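Local coordinates for 3,4-dihydroxy-2-butanone 4-phosphate synthase (Candida albicans, PDB 1TKS), which catalyses the conversion of D-ribulose 5-phosphate to formate and 3,4-dihydroxy-2-butanone 4-phosphate in riboflavin biosynthesis, at residues N68-P73 against R111-P116; L132-G137 against A148-S153. One frame throughout, in Å; residues are numbered along the deposited sequence.

Contact 1 of 2, residues N68-P73 against R111-P116; sequences NQLELP and RSLANP
Leu70, Leu72 and Leu113 meet beside two flat groups. The ring of Phe123 touches Leu70 and Leu113. The amide of Gln69 links the segments through water, which donates to Gln69 OE1 at 3.2 Å and to Pro116 O at 2.8 Å. Gln69 has CG anti to the backbone N (chi1 -176°), and its extended chain brings OE1 within hydrogen-bonding distance of the bridging water.

The contact joins the ends of two helices, 64-69 and 103-114. The first closes in a Schellman motif: Glu71 has positive phi (61°), and its N bonds back to Asn68 O at 3.1 Å. The turn leads the chain from Leu70 on to Leu72, and the CB atoms of both point toward 111-116. Asn115 is the first residue to leave helical geometry there.

All three leucines are buried, and no hydrogen bond runs directly between the segments. The leucine side chains cross obliquely. The CD2 branch of Leu113 does the touching, and each partner offers its CD1. Leu70 CD1 also lies 3.8 Å from Leu113 O. Around this cluster, Leu62 of strand 59-63 touches Leu72 and Leu113. Arg66, also of helix 64-69, gives a hydrogen bond from NH2 to Ala114 O. Leu113 CD2 sits 3.8 Å from Leu70 CD1 and 3.6 Å from Leu72 CD1.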
ATOM      1  N   ASN B  68      -1.817  21.059  -6.672  1.00 13.20           N
ATOM      2  CA  ASN B  68      -1.015  22.272  -6.539  1.00 13.92           C
ATOM      3  C   ASN B  68      -1.522  23.137  -5.385  1.00 13.93           C
ATOM      4  O   ASN B  68      -0.729  23.696  -4.621  1.00 13.71           O
ATOM      5  CB  ASN B  68      -1.032  23.091  -7.839  1.00 14.97           C
ATOM      6  CG  ASN B  68      -0.235  22.435  -8.959  1.00 16.77           C
ATOM      7  OD1 ASN B  68       0.691  21.662  -8.711  1.00 17.77           O
ATOM      8  ND2 ASN B  68      -0.580  22.762 -10.200  1.00 17.82           N
ATOM      9  N   GLN B  69      -2.841  23.245  -5.256  1.00 14.82           N
ATOM     10  CA  GLN B  69      -3.435  24.049  -4.189  1.00 15.53           C
ATOM     11  C   GLN B  69      -3.067  23.494  -2.817  1.00 14.79           C
ATOM     12  O   GLN B  69      -2.798  24.250  -1.882  1.00 15.60           O
ATOM     13  CB  GLN B  69      -4.962  24.089  -4.332  1.00 17.74           C
ATOM     14  CG  GLN B  69      -5.647  24.985  -3.307  1.00 22.30           C
ATOM     15  CD  GLN B  69      -7.148  25.086  -3.515  1.00 26.12           C
ATOM     16  OE1 GLN B  69      -7.886  24.127  -3.285  1.00 29.25           O
ATOM     17  NE2 GLN B  69      -7.607  26.251  -3.961  1.00 28.04           N
ATOM     18  N   LEU B  70      -3.050  22.168  -2.706  1.00 13.65           N
ATOM     19  CA  LEU B  70      -2.720  21.505  -1.451  1.00 13.51           C
ATOM     20  C   LEU B  70      -1.217  21.347  -1.249  1.00 14.04           C
ATOM     21  O   LEU B  70      -0.778  20.800  -0.239  1.00 13.81           O
ATOM     22  CB  LEU B  70      -3.390  20.129  -1.397  1.00 14.73           C
ATOM     23  CG  LEU B  70      -4.922  20.127  -1.355  1.00 14.52           C
ATOM     24  CD1 LEU B  70      -5.435  18.696  -1.420  1.00 15.55           C
ATOM     25  CD2 LEU B  70      -5.398  20.814  -0.082  1.00 17.63           C
ATOM     26  N   GLU B  71      -0.437  21.837  -2.209  1.00 14.04           N
ATOM     27  CA  GLU B  71       1.019  21.751  -2.159  1.00 16.03           C
ATOM     28  C   GLU B  71       1.501  20.306  -2.118  1.00 15.91           C
ATOM     29  O   GLU B  71       2.304  19.926  -1.266  1.00 17.00           O
ATOM     30  CB  GLU B  71       1.567  22.522  -0.954  1.00 17.24           C
ATOM     31  CG  GLU B  71       1.299  24.017  -1.014  1.00 19.95           C
ATOM     32  CD  GLU B  71       1.956  24.781   0.122  1.00 22.01           C
ATOM     33  OE1 GLU B  71       1.782  26.014   0.182  1.00 24.34           O
ATOM     34  OE2 GLU B  71       2.643  24.146   0.951  1.00 23.80           O
ATOM     35  N   LEU B  72       0.991  19.508  -3.048  1.00 14.78           N
ATOM     36  CA  LEU B  72       1.365  18.105  -3.166  1.00 14.66           C
ATOM     37  C   LEU B  72       2.091  17.943  -4.500  1.00 15.48           C
ATOM     38  O   LEU B  72       1.512  17.496  -5.491  1.00 15.71           O
ATOM     39  CB  LEU B  72       0.114  17.219  -3.129  1.00 13.50           C
ATOM     40  CG  LEU B  72      -0.650  17.177  -1.801  1.00 12.43           C
ATOM     41  CD1 LEU B  72      -1.945  16.386  -1.971  1.00 11.99           C
ATOM     42  CD2 LEU B  72       0.227  16.546  -0.726  1.00 13.93           C
ATOM     43  N   PRO B  73       3.378  18.323  -4.543  1.00 16.85           N
ATOM     44  CA  PRO B  73       4.167  18.216  -5.772  1.00 17.44           C
ATOM     45  C   PRO B  73       4.550  16.784  -6.120  1.00 16.81           C
ATOM     46  O   PRO B  73       4.495  15.890  -5.273  1.00 16.86           O
ATOM     47  CB  PRO B  73       5.385  19.082  -5.469  1.00 17.68           C
ATOM     48  CG  PRO B  73       5.593  18.844  -4.011  1.00 18.12           C
ATOM     49  CD  PRO B  73       4.178  18.922  -3.459  1.00 18.32           C
ATOM     50  N   ARG B 111     -10.881  11.722   2.251  1.00  9.77           N
ATOM     51  CA  ARG B 111     -11.995  12.665   2.214  1.00 10.11           C
ATOM     52  C   ARG B 111     -11.456  14.091   2.325  1.00 10.15           C
ATOM     53  O   ARG B 111     -11.970  15.015   1.687  1.00 10.92           O
ATOM     54  CB  ARG B 111     -12.981  12.392   3.358  1.00  8.66           C
ATOM     55  CG  ARG B 111     -13.685  11.032   3.297  1.00  9.61           C
ATOM     56  CD  ARG B 111     -14.891  10.984   4.236  1.00  8.75           C
ATOM     57  NE  ARG B 111     -14.528  11.274   5.624  1.00  8.83           N
ATOM     58  CZ  ARG B 111     -14.021  10.384   6.474  1.00  8.26           C
ATOM     59  NH1 ARG B 111     -13.815   9.128   6.091  1.00  8.58           N
ATOM     60  NH2 ARG B 111     -13.705  10.755   7.708  1.00  8.96           N
ATOM     61  N   SER B 112     -10.413  14.260   3.130  1.00  8.70           N
ATOM     62  CA  SER B 112      -9.809  15.571   3.330  1.00  9.62           C
ATOM     63  C   SER B 112      -9.155  16.097   2.057  1.00  9.67           C
ATOM     64  O   SER B 112      -9.161  17.303   1.801  1.00  9.96           O
ATOM     65  CB  SER B 112      -8.791  15.505   4.469  1.00  9.53           C
ATOM     66  OG  SER B 112      -9.430  15.148   5.687  1.00 10.68           O
ATOM     67  N   LEU B 113      -8.590  15.208   1.250  1.00 10.16           N
ATOM     68  CA  LEU B 113      -7.975  15.669   0.012  1.00  9.59           C
ATOM     69  C   LEU B 113      -9.054  16.182  -0.933  1.00  9.53           C
ATOM     70  O   LEU B 113      -8.802  17.055  -1.760  1.00  9.66           O
ATOM     71  CB  LEU B 113      -7.172  14.541  -0.645  1.00  8.46           C
ATOM     72  CG  LEU B 113      -5.890  14.158   0.108  1.00  8.81           C
ATOM     73  CD1 LEU B 113      -5.410  12.788  -0.336  1.00  9.82           C
ATOM     74  CD2 LEU B 113      -4.818  15.216  -0.129  1.00  9.11           C
ATOM     75  N   ALA B 114     -10.267  15.651  -0.805  1.00  9.94           N
ATOM     76  CA  ALA B 114     -11.354  16.094  -1.670  1.00  8.61           C
ATOM     77  C   ALA B 114     -12.029  17.366  -1.147  1.00 10.37           C
ATOM     78  O   ALA B 114     -12.532  18.169  -1.930  1.00 11.45           O
ATOM     79  CB  ALA B 114     -12.387  14.982  -1.825  1.00  9.65           C
ATOM     80  N   ASN B 115     -12.025  17.550   0.172  1.00 10.96           N
ATOM     81  CA  ASN B 115     -12.663  18.712   0.799  1.00 13.19           C
ATOM     82  C   ASN B 115     -12.085  20.050   0.337  1.00 13.20           C
ATOM     83  O   ASN B 115     -10.906  20.329   0.540  1.00 13.71           O
ATOM     84  CB  ASN B 115     -12.550  18.612   2.324  1.00 13.74           C
ATOM     85  CG  ASN B 115     -13.539  19.510   3.042  1.00 14.46           C
ATOM     86  OD1 ASN B 115     -13.710  20.677   2.687  1.00 16.07           O
ATOM     87  ND2 ASN B 115     -14.192  18.972   4.065  1.00 17.77           N
ATOM     88  N   PRO B 116     -12.921  20.903  -0.278  1.00 15.01           N
ATOM     89  CA  PRO B 116     -12.503  22.219  -0.776  1.00 16.99           C
ATOM     90  C   PRO B 116     -11.940  23.143   0.296  1.00 17.42           C
ATOM     91  O   PRO B 116     -11.183  24.063  -0.007  1.00 17.63           O
ATOM     92  CB  PRO B 116     -13.785  22.791  -1.384  1.00 17.08           C
ATOM     93  CG  PRO B 116     -14.568  21.588  -1.752  1.00 18.88           C
ATOM     94  CD  PRO B 116     -14.340  20.659  -0.587  1.00 16.05           C
TER
HETATM   95  O   HOH W   1     -10.907  24.947  -2.668  1.00 38.38           O

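Contact 2 of 2, residues L132-G137 against A148-S153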
ATOM      1  N   LEU B 132      -2.458  11.074  -6.536  1.00  9.95           N
ATOM      2  CA  LEU B 132      -2.034  10.957  -7.931  1.00 10.27           C
ATOM      3  C   LEU B 132      -2.518  12.184  -8.688  1.00 10.09           C
ATOM      4  O   LEU B 132      -3.630  12.653  -8.459  1.00 12.33           O
ATOM      5  CB  LEU B 132      -2.629   9.705  -8.575  1.00 10.81           C
ATOM      6  CG  LEU B 132      -2.334   8.373  -7.892  1.00 11.63           C
ATOM      7  CD1 LEU B 132      -2.825   7.235  -8.774  1.00  8.10           C
ATOM      8  CD2 LEU B 132      -0.844   8.241  -7.636  1.00 11.52           C
ATOM      9  N   ARG B 133      -1.687  12.701  -9.589  1.00  8.73           N
ATOM     10  CA  ARG B 133      -2.048  13.887 -10.360  1.00  9.64           C
ATOM     11  C   ARG B 133      -2.643  13.573 -11.729  1.00  9.27           C
ATOM     12  O   ARG B 133      -1.946  13.093 -12.623  1.00 10.15           O
ATOM     13  CB  ARG B 133      -0.823  14.787 -10.538  1.00 10.10           C
ATOM     14  CG  ARG B 133      -0.283  15.354  -9.235  1.00 12.57           C
ATOM     15  CD  ARG B 133       0.878  16.306  -9.482  1.00 17.43           C
ATOM     16  NE  ARG B 133       0.415  17.505 -10.177  1.00 25.84           N
ATOM     17  CZ  ARG B 133       1.165  18.576 -10.418  1.00 26.84           C
ATOM     18  NH1 ARG B 133       2.429  18.610 -10.023  1.00 29.79           N
ATOM     19  NH2 ARG B 133       0.644  19.616 -11.053  1.00 30.02           N
ATOM     20  N   ALA B 134      -3.932  13.854 -11.891  1.00  8.80           N
ATOM     21  CA  ALA B 134      -4.610  13.612 -13.162  1.00  9.20           C
ATOM     22  C   ALA B 134      -4.330  14.783 -14.104  1.00 10.57           C
ATOM     23  O   ALA B 134      -4.456  15.944 -13.713  1.00 12.19           O
ATOM     24  CB  ALA B 134      -6.109  13.468 -12.934  1.00 10.32           C
ATOM     25  N   VAL B 135      -3.958  14.482 -15.344  1.00  9.86           N
ATOM     26  CA  VAL B 135      -3.650  15.532 -16.310  1.00  9.57           C
ATOM     27  C   VAL B 135      -4.883  16.312 -16.758  1.00  9.99           C
ATOM     28  O   VAL B 135      -5.998  15.783 -16.772  1.00  9.95           O
ATOM     29  CB  VAL B 135      -2.944  14.961 -17.573  1.00  8.79           C
ATOM     30  CG1 VAL B 135      -1.681  14.227 -17.171  1.00  9.86           C
ATOM     31  CG2 VAL B 135      -3.883  14.027 -18.342  1.00  8.62           C
ATOM     32  N   PRO B 136      -4.697  17.596 -17.109  1.00 11.27           N
ATOM     33  CA  PRO B 136      -5.809  18.432 -17.566  1.00 11.27           C
ATOM     34  C   PRO B 136      -6.422  17.786 -18.805  1.00 10.57           C
ATOM     35  O   PRO B 136      -5.699  17.326 -19.691  1.00 12.25           O
ATOM     36  CB  PRO B 136      -5.130  19.756 -17.894  1.00 12.22           C
ATOM     37  CG  PRO B 136      -4.016  19.812 -16.911  1.00 11.64           C
ATOM     38  CD  PRO B 136      -3.472  18.398 -16.952  1.00 12.73           C
ATOM     39  N   GLY B 137      -7.747  17.761 -18.874  1.00 10.06           N
ATOM     40  CA  GLY B 137      -8.405  17.148 -20.013  1.00  8.84           C
ATOM     41  C   GLY B 137      -8.840  15.742 -19.653  1.00  9.31           C
ATOM     42  O   GLY B 137      -9.631  15.126 -20.364  1.00 10.16           O
ATOM     43  N   ALA B 148      -9.464   8.559 -15.056  1.00  8.90           N
ATOM     44  CA  ALA B 148     -10.805   7.998 -14.983  1.00  9.14           C
ATOM     45  C   ALA B 148     -11.484   8.337 -13.659  1.00  8.06           C
ATOM     46  O   ALA B 148     -12.656   8.725 -13.636  1.00  7.19           O
ATOM     47  CB  ALA B 148     -10.755   6.491 -15.174  1.00  8.88           C
ATOM     48  N   ALA B 149     -10.750   8.199 -12.558  1.00  8.65           N
ATOM     49  CA  ALA B 149     -11.301   8.500 -11.235  1.00  8.38           C
ATOM     50  C   ALA B 149     -11.759   9.953 -11.137  1.00  9.04           C
ATOM     51  O   ALA B 149     -12.875  10.228 -10.699  1.00  8.38           O
ATOM     52  CB  ALA B 149     -10.262   8.200 -10.145  1.00  9.85           C
ATOM     53  N   VAL B 150     -10.903  10.889 -11.541  1.00  9.14           N
ATOM     54  CA  VAL B 150     -11.273  12.295 -11.479  1.00  8.08           C
ATOM     55  C   VAL B 150     -12.408  12.595 -12.465  1.00  8.57           C
ATOM     56  O   VAL B 150     -13.257  13.444 -12.201  1.00  8.81           O
ATOM     57  CB  VAL B 150     -10.049  13.200 -11.766  1.00  7.03           C
ATOM     58  CG1 VAL B 150     -10.450  14.674 -11.721  1.00  6.54           C
ATOM     59  CG2 VAL B 150      -8.958  12.920 -10.737  1.00  9.82           C
ATOM     60  N   GLN B 151     -12.435  11.883 -13.588  1.00  7.39           N
ATOM     61  CA  GLN B 151     -13.484  12.076 -14.586  1.00  7.89           C
ATOM     62  C   GLN B 151     -14.833  11.626 -14.020  1.00  6.98           C
ATOM     63  O   GLN B 151     -15.848  12.298 -14.212  1.00  8.41           O
ATOM     64  CB  GLN B 151     -13.174  11.268 -15.847  1.00  6.94           C
ATOM     65  CG  GLN B 151     -14.049  11.614 -17.049  1.00 10.33           C
ATOM     66  CD  GLN B 151     -13.449  12.713 -17.900  1.00 11.36           C
ATOM     67  OE1 GLN B 151     -13.909  13.858 -17.892  1.00 15.46           O
ATOM     68  NE2 GLN B 151     -12.407  12.367 -18.640  1.00  8.20           N
ATOM     69  N   LEU B 152     -14.842  10.481 -13.340  1.00  8.85           N
ATOM     70  CA  LEU B 152     -16.068   9.963 -12.752  1.00  7.26           C
ATOM     71  C   LEU B 152     -16.609  10.940 -11.720  1.00  7.42           C
ATOM     72  O   LEU B 152     -17.795  11.269 -11.728  1.00  8.42           O
ATOM     73  CB  LEU B 152     -15.822   8.595 -12.107  1.00  8.87           C
ATOM     74  CG  LEU B 152     -15.717   7.440 -13.107  1.00  8.30           C
ATOM     75  CD1 LEU B 152     -15.122   6.212 -12.435  1.00  9.01           C
ATOM     76  CD2 LEU B 152     -17.100   7.125 -13.670  1.00  9.93           C
ATOM     77  N   SER B 153     -15.740  11.414 -10.835  1.00  7.82           N
ATOM     78  CA  SER B 153     -16.163  12.358  -9.813  1.00  8.80           C
ATOM     79  C   SER B 153     -16.748  13.622 -10.446  1.00  9.59           C
ATOM     80  O   SER B 153     -17.789  14.118 -10.014  1.00  9.28           O
ATOM     81  CB  SER B 153     -14.985  12.708  -8.898  1.00  8.32           C
ATOM     82  OG  SER B 153     -14.649  11.596  -8.086  1.00  9.12           O
TER
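Ala134 and Val150 meet methyl to methyl. Ala134 CB lies 3.6 Å from Val150 CG2. It is also 4.1 Å from Val150 CB, the branch point behind that methyl.

Strand 129-134 runs parallel to strand 59-63, and the chain then loops into helix 145-155. The contact packs this helix against the end of the strand that leads to it. The CA atoms of Ala134 and Val150 are 7.0 Å apart, consistent with the small alanine side chain between strand and helix.

The valine torsion decides which methyl is used. CG1 is anti to the backbone N (chi1 179°). CG2 is therefore anti to the carbonyl carbon, and this branch meets the strand. Val150 also touches Pro61 of the neighbouring strand. On strand 129-134, the CB of Ala134 points toward the helix. The CB of Arg133 points away from it; its side chain touches Ala67 of helix 64-69. Ala134 also rests on Thr146 and Glu147, in the first turn of helix 145-155. Thr146 probably binds the substrate, D-ribulose 5-phosphate, so the contact lies beside the active site.

Further along, Gly137 comes near Gln151. Gly137 has positive phi (99°), which a residue without a side chain adopts easily. The chain of Gln151 bends at chi2 (90°). Its side chain also touches Leu138 and Leu139.

No hydrogen bond crosses between the two segments. The direct contact is apolar and small, with 95 Å² buried in all. Apolar contact of this kind fixes spacing rather than direction; a directional bond lies just beside it, from Val135 N to Glu147 OE2.

How the contacts relate
Contact 1 closes along the chain before contact 2 opens, and their centres are 14 Å apart. The parallel strands 59-63 and 129-134 join them. Leu62 packs on Leu72 and Leu113, while its backbone bonds to Leu132 and Ala134. The two contacts also touch directly: Asn68 OD1 packs 3.1 Å from Arg133 NH2. Contact 2 is the nearer to the active site. The side chain of Ala134 is about 4 Å from that of Thr146, a probable binding residue for ribulose 5-phosphate, and about 10 Å from that of His145, a probable magnesium ligand. Leu113 of contact 1 is about 12 Å from Thr146, side chain to side chain.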